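Local atomic coordinates of trimethylamine-N-oxide reductase (PDB entry 7L5I), a protein that is a bis-MGD molybdenum enzyme that probably reduces N-oxides such as trimethylamine N-oxide, transferring oxygen at its metal centre. Residues A[34-39]-A[526-531]; A[69-74]-A[686-691]. All blocks are in the same frame, centred on the assembly; numbering follows the deposited sequence.

Interaction 1: A[34-39]-A[526-531]; sequences KTVVTA and PMKQVV
The backbone of T38 crosses that of M527 at close range, their CA atoms 3.8 Å apart, and the two chains run in directions 122° apart, so they meet at a crossing instead of pairing as neighbouring strands. One direct hydrogen bond is made there: K528 N donates to V37 O at 3.3 Å, nearly straight, reaching a lone pair in the carbonyl plane. Next to it T38 CA sends its C-H toward P526 O, 3.3 Å away. Two waters also bridge the segments: one donates to K528 O and lies unusually close to the T38 hydroxyl, so that link is doubtful in detail; the other donates to both T38 O and P526 O. A39 N is buried here and has no partner in the model.

The T38 side chain runs alongside the M527 backbone. Because OG1 swings opposite the backbone N (chi1 -177°), the hydroxyl lies 3.3 Å from M527 CA, while CG2 meets a methyl of V530. M527 packs its CG on A39 CB at 3.8 Å; a bend at chi3 (61°) then carries CE to the carbonyl oxygen of A39. V36 puts CG1 across the start of the K528 chain at about a right angle, 3.8 Å from CB, and the same methyl touches V530 CG2. The lysine's amino end leads away. On V37, CG1 rests against P526 CG at 4.2 Å.

Outside the two segments, N595 accepts from V37 N, and W592 packs on both P526 and K528. Here the edge strand 35-40 of the three-stranded antiparallel N-terminal sheet packs across the end of strand 523-527, which belongs to a separate mixed sheet, and the loop that follows it, with the M527 side chain about 9 Å from a bound MGD of the molybdenum cofactor.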
loop_
_atom_site.group_PDB
_atom_site.type_symbol
_atom_site.label_atom_id
_atom_site.label_comp_id
_atom_site.label_asym_id
_atom_site.label_seq_id
_atom_site.Cartn_x
_atom_site.Cartn_y
_atom_site.Cartn_z
ATOM N N LYS A 34 -22.180 -13.924 23.850
ATOM C CA LYS A 34 -22.633 -12.690 23.215
ATOM C C LYS A 34 -21.660 -12.175 22.155
ATOM O O LYS A 34 -21.742 -11.005 21.761
ATOM C CB LYS A 34 -22.844 -11.602 24.265
ATOM C CG LYS A 34 -23.960 -11.873 25.257
ATOM C CD LYS A 34 -24.043 -10.744 26.280
ATOM C CE LYS A 34 -23.383 -11.119 27.587
ATOM N NZ LYS A 34 -23.932 -10.315 28.712
ATOM N N THR A 35 -20.730 -13.021 21.719
ATOM C CA THR A 35 -19.678 -12.637 20.799
ATOM C C THR A 35 -20.051 -13.096 19.399
ATOM O O THR A 35 -20.481 -14.235 19.206
ATOM C CB THR A 35 -18.340 -13.236 21.227
ATOM O OG1 THR A 35 -17.934 -12.666 22.487
ATOM C CG2 THR A 35 -17.252 -12.968 20.188
ATOM N N VAL A 36 -19.933 -12.187 18.437
ATOM C CA VAL A 36 -20.016 -12.508 17.019
ATOM C C VAL A 36 -18.602 -12.429 16.462
ATOM O O VAL A 36 -17.867 -11.472 16.744
ATOM C CB VAL A 36 -20.948 -11.536 16.279
ATOM C CG1 VAL A 36 -21.056 -11.897 14.790
ATOM C CG2 VAL A 36 -22.315 -11.525 16.935
ATOM N N VAL A 37 -18.230 -13.417 15.651
ATOM C CA VAL A 37 -16.918 -13.426 15.026
ATOM C C VAL A 37 -17.032 -12.860 13.620
ATOM O O VAL A 37 -17.893 -13.276 12.828
ATOM C CB VAL A 37 -16.298 -14.833 15.009
ATOM C CG1 VAL A 37 -15.029 -14.818 14.168
ATOM C CG2 VAL A 37 -16.019 -15.304 16.430
ATOM N N THR A 38 -16.169 -11.899 13.312
ATOM C CA THR A 38 -16.091 -11.341 11.974
ATOM C C THR A 38 -14.617 -11.077 11.686
ATOM O O THR A 38 -13.734 -11.710 12.278
ATOM C CB THR A 38 -17.029 -10.137 11.841
ATOM O OG1 THR A 38 -16.989 -9.650 10.490
ATOM C CG2 THR A 38 -16.677 -9.020 12.832
ATOM N N ALA A 39 -14.331 -10.189 10.734
ATOM C CA ALA A 39 -12.937 -10.020 10.346
ATOM C C ALA A 39 -12.725 -8.684 9.665
ATOM O O ALA A 39 -13.669 -8.034 9.207
ATOM C CB ALA A 39 -12.460 -11.136 9.404
ATOM N N PRO A 526 -15.072 -16.484 9.014
ATOM C CA PRO A 526 -16.416 -15.966 8.788
ATOM C C PRO A 526 -16.466 -14.486 9.106
ATOM O O PRO A 526 -15.757 -14.005 9.990
ATOM C CB PRO A 526 -17.276 -16.775 9.773
ATOM C CG PRO A 526 -16.350 -17.043 10.905
ATOM C CD PRO A 526 -14.982 -17.221 10.300
ATOM N N MET A 527 -17.313 -13.755 8.369
ATOM C CA MET A 527 -17.566 -12.342 8.660
ATOM C C MET A 527 -19.064 -12.175 8.881
ATOM O O MET A 527 -19.785 -11.700 8.003
ATOM C CB MET A 527 -17.049 -11.437 7.530
ATOM C CG MET A 527 -15.563 -11.518 7.294
ATOM S SD MET A 527 -14.985 -10.581 5.856
ATOM C CE MET A 527 -15.467 -8.936 6.354
ATOM N N LYS A 528 -19.538 -12.593 10.050
ATOM C CA LYS A 528 -20.967 -12.625 10.316
ATOM C C LYS A 528 -21.461 -11.229 10.690
ATOM O O LYS A 528 -20.778 -10.486 11.393
ATOM C CB LYS A 528 -21.265 -13.617 11.442
ATOM C CG LYS A 528 -22.746 -13.773 11.751
ATOM C CD LYS A 528 -22.981 -14.923 12.731
ATOM C CE LYS A 528 -24.419 -14.953 13.217
ATOM N NZ LYS A 528 -25.387 -15.200 12.120
ATOM N N GLN A 529 -22.643 -10.873 10.195
ATOM C CA GLN A 529 -23.211 -9.565 10.496
ATOM C C GLN A 529 -23.366 -9.391 11.993
ATOM O O GLN A 529 -23.881 -10.270 12.679
ATOM C CB GLN A 529 -24.569 -9.417 9.814
ATOM C CG GLN A 529 -25.296 -8.122 10.097
ATOM C CD GLN A 529 -26.657 -8.117 9.413
ATOM O OE1 GLN A 529 -27.333 -9.135 9.380
ATOM N NE2 GLN A 529 -27.060 -6.988 8.877
ATOM N N VAL A 530 -22.932 -8.236 12.493
ATOM C CA VAL A 530 -22.990 -7.942 13.913
ATOM C C VAL A 530 -24.250 -7.162 14.258
ATOM O O VAL A 530 -24.936 -7.467 15.239
ATOM C CB VAL A 530 -21.743 -7.146 14.339
ATOM C CG1 VAL A 530 -21.808 -6.908 15.823
ATOM C CG2 VAL A 530 -20.466 -7.872 13.954
ATOM N N VAL A 531 -24.538 -6.135 13.463
ATOM C CA VAL A 531 -25.706 -5.270 13.648
ATOM C C VAL A 531 -26.310 -4.972 12.290
ATOM O O VAL A 531 -25.650 -5.110 11.252
ATOM C CB VAL A 531 -25.341 -3.953 14.348
ATOM C CG1 VAL A 531 -24.724 -4.182 15.729
ATOM C CG2 VAL A 531 -24.376 -3.166 13.464
HETATM O O HOH W 1 -19.278 -8.592 10.210
HETATM O O HOH W 2 -13.398 -14.237 11.383
#

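Interaction 2: A[69-74]-A[686-691]; sequences LQTVVA and TSLRQK
L69 opens the contact by reaching with CD2 to L688 CD1, 3.9 Å away, the two leucine side chains crossing at about a right angle. T71 adds a light touch, OG1 to L688 CD2 at 4.3 Å, while its hydroxyl is hydrogen-bonded to E68 O. V72 carries most of the contact. With CG1 opposite its own carbonyl carbon (chi1 -68°), that methyl reaches L688 CG at 3.9 Å and S687 OG at 3.8 Å, while CG2 is turned to T686 OG1 and L688 CD1. No hydrogen bond joins the two segments. In the 686-691 segment L688 N donates to T686 OG1 at 3.3 Å, an ST turn, and the same hydroxyl is bonded to L683 O. V72 holds the N-cap position of helix 73-78, and from that helix D75 accepts a hydrogen bond from S687 N. S57 of strand 53-59 bonds through its hydroxyl to Q70 O and V73 N, and V73 and A74 pack on V54, so the helix start lies between that strand and the 686-691 turn.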
loop_
_atom_site.group_PDB
_atom_site.type_symbol
_atom_site.label_atom_id
_atom_site.label_comp_id
_atom_site.label_asym_id
_atom_site.label_seq_id
_atom_site.Cartn_x
_atom_site.Cartn_y
_atom_site.Cartn_z
ATOM N N LEU A 69 -5.686 -2.024 16.257
ATOM C CA LEU A 69 -6.642 -1.777 15.187
ATOM C C LEU A 69 -7.920 -2.587 15.367
ATOM O O LEU A 69 -8.973 -2.179 14.872
ATOM C CB LEU A 69 -6.013 -2.089 13.826
ATOM C CG LEU A 69 -4.694 -1.383 13.528
ATOM C CD1 LEU A 69 -4.226 -1.826 12.144
ATOM C CD2 LEU A 69 -4.837 0.113 13.579
ATOM N N GLN A 70 -7.851 -3.695 16.103
ATOM C CA GLN A 70 -8.980 -4.580 16.302
ATOM C C GLN A 70 -9.982 -4.075 17.328
ATOM O O GLN A 70 -11.022 -4.720 17.513
ATOM C CB GLN A 70 -8.482 -5.968 16.746
ATOM C CG GLN A 70 -7.514 -6.615 15.755
ATOM C CD GLN A 70 -6.742 -7.793 16.329
ATOM O OE1 GLN A 70 -6.576 -7.929 17.549
ATOM N NE2 GLN A 70 -6.204 -8.627 15.434
ATOM N N THR A 71 -9.689 -2.971 18.013
ATOM C CA THR A 71 -10.411 -2.613 19.224
ATOM C C THR A 71 -11.456 -1.522 19.017
ATOM O O THR A 71 -12.074 -1.096 19.997
ATOM C CB THR A 71 -9.428 -2.167 20.322
ATOM O OG1 THR A 71 -8.739 -0.972 19.908
ATOM C CG2 THR A 71 -8.415 -3.275 20.634
ATOM N N VAL A 72 -11.707 -1.086 17.782
ATOM C CA VAL A 72 -12.556 0.091 17.579
ATOM C C VAL A 72 -13.742 -0.144 16.643
ATOM O O VAL A 72 -14.188 0.775 15.955
ATOM C CB VAL A 72 -11.705 1.293 17.085
ATOM C CG1 VAL A 72 -10.762 1.771 18.200
ATOM C CG2 VAL A 72 -10.895 0.955 15.833
ATOM N N VAL A 73 -14.336 -1.344 16.705
ATOM C CA VAL A 73 -15.513 -1.639 15.890
ATOM C C VAL A 73 -16.661 -0.689 16.251
ATOM O O VAL A 73 -17.345 -0.149 15.375
ATOM C CB VAL A 73 -15.927 -3.112 16.038
ATOM C CG1 VAL A 73 -17.297 -3.370 15.380
ATOM C CG2 VAL A 73 -14.911 -4.022 15.389
ATOM N N ALA A 74 -16.903 -0.491 17.554
ATOM C CA ALA A 74 -17.959 0.433 17.971
ATOM C C ALA A 74 -17.739 1.832 17.398
ATOM O O ALA A 74 -18.674 2.446 16.884
ATOM C CB ALA A 74 -18.046 0.493 19.499
ATOM N N THR A 686 -11.338 7.511 14.781
ATOM C CA THR A 686 -11.665 6.732 15.957
ATOM C C THR A 686 -10.809 7.198 17.137
ATOM O O THR A 686 -9.956 8.092 17.018
ATOM C CB THR A 686 -11.451 5.239 15.739
ATOM O OG1 THR A 686 -10.042 4.963 15.649
ATOM C CG2 THR A 686 -12.190 4.728 14.507
ATOM N N SER A 687 -11.011 6.546 18.278
ATOM C CA SER A 687 -10.255 6.879 19.476
ATOM C C SER A 687 -8.782 6.502 19.382
ATOM O O SER A 687 -7.995 6.933 20.235
ATOM C CB SER A 687 -10.906 6.188 20.679
ATOM O OG SER A 687 -10.854 4.791 20.520
ATOM N N LEU A 688 -8.365 5.743 18.360
ATOM C CA LEU A 688 -6.948 5.480 18.190
ATOM C C LEU A 688 -6.156 6.767 17.970
ATOM O O LEU A 688 -4.949 6.775 18.207
ATOM C CB LEU A 688 -6.715 4.539 17.005
ATOM C CG LEU A 688 -7.300 3.124 17.192
ATOM C CD1 LEU A 688 -7.030 2.277 15.956
ATOM C CD2 LEU A 688 -6.732 2.495 18.420
ATOM N N ARG A 689 -6.798 7.821 17.483
ATOM C CA ARG A 689 -6.102 9.085 17.262
ATOM C C ARG A 689 -5.348 9.527 18.505
ATOM O O ARG A 689 -4.265 10.110 18.402
ATOM C CB ARG A 689 -7.096 10.165 16.840
ATOM C CG ARG A 689 -6.476 11.524 16.557
ATOM C CD ARG A 689 -7.513 12.449 15.961
ATOM N NE ARG A 689 -7.061 13.838 15.859
ATOM C CZ ARG A 689 -6.393 14.329 14.825
ATOM N NH1 ARG A 689 -6.067 13.541 13.809
ATOM N NH2 ARG A 689 -6.035 15.616 14.803
ATOM N N GLN A 690 -5.892 9.247 19.683
ATOM C CA GLN A 690 -5.275 9.726 20.908
ATOM C C GLN A 690 -3.950 9.030 21.197
ATOM O O GLN A 690 -3.142 9.551 21.978
ATOM C CB GLN A 690 -6.257 9.584 22.062
ATOM C CG GLN A 690 -7.637 10.218 21.760
ATOM C CD GLN A 690 -7.555 11.592 21.065
ATOM O OE1 GLN A 690 -6.750 12.447 21.433
ATOM N NE2 GLN A 690 -8.403 11.797 20.060
ATOM N N LYS A 691 -3.666 7.909 20.533
ATOM C CA LYS A 691 -2.411 7.212 20.749
ATOM C C LYS A 691 -1.235 7.832 20.009
ATOM O O LYS A 691 -0.093 7.463 20.285
ATOM C CB LYS A 691 -2.574 5.741 20.357
ATOM C CG LYS A 691 -3.515 5.019 21.312
ATOM C CD LYS A 691 -3.615 3.534 21.066
ATOM C CE LYS A 691 -4.375 2.838 22.208
ATOM N NZ LYS A 691 -3.483 2.492 23.350
#

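In the fold
Both contacts attach the N-terminal region to parts of the chain hundreds of residues later: interaction 1 joins strand 35-40 to strand 523-527, and interaction 2 joins the start of helix 73-78 to a loop between strands 668-671 and 699-702. They share no element directly, but strand 35-40 and strand 53-59, which backs the helix start, are the outer strands of one sheet; the side chains of T38 and V73 both touch Y508. Interaction 1 is larger, partly buried, and mixes a backbone hydrogen bond and water bridges with methyl packing. Interaction 2 is smaller, buried and without a hydrogen bond between its segments, although S687 N reaches D75 further along the helix. The side chain of L69 is about 5 Å from a bound MGD.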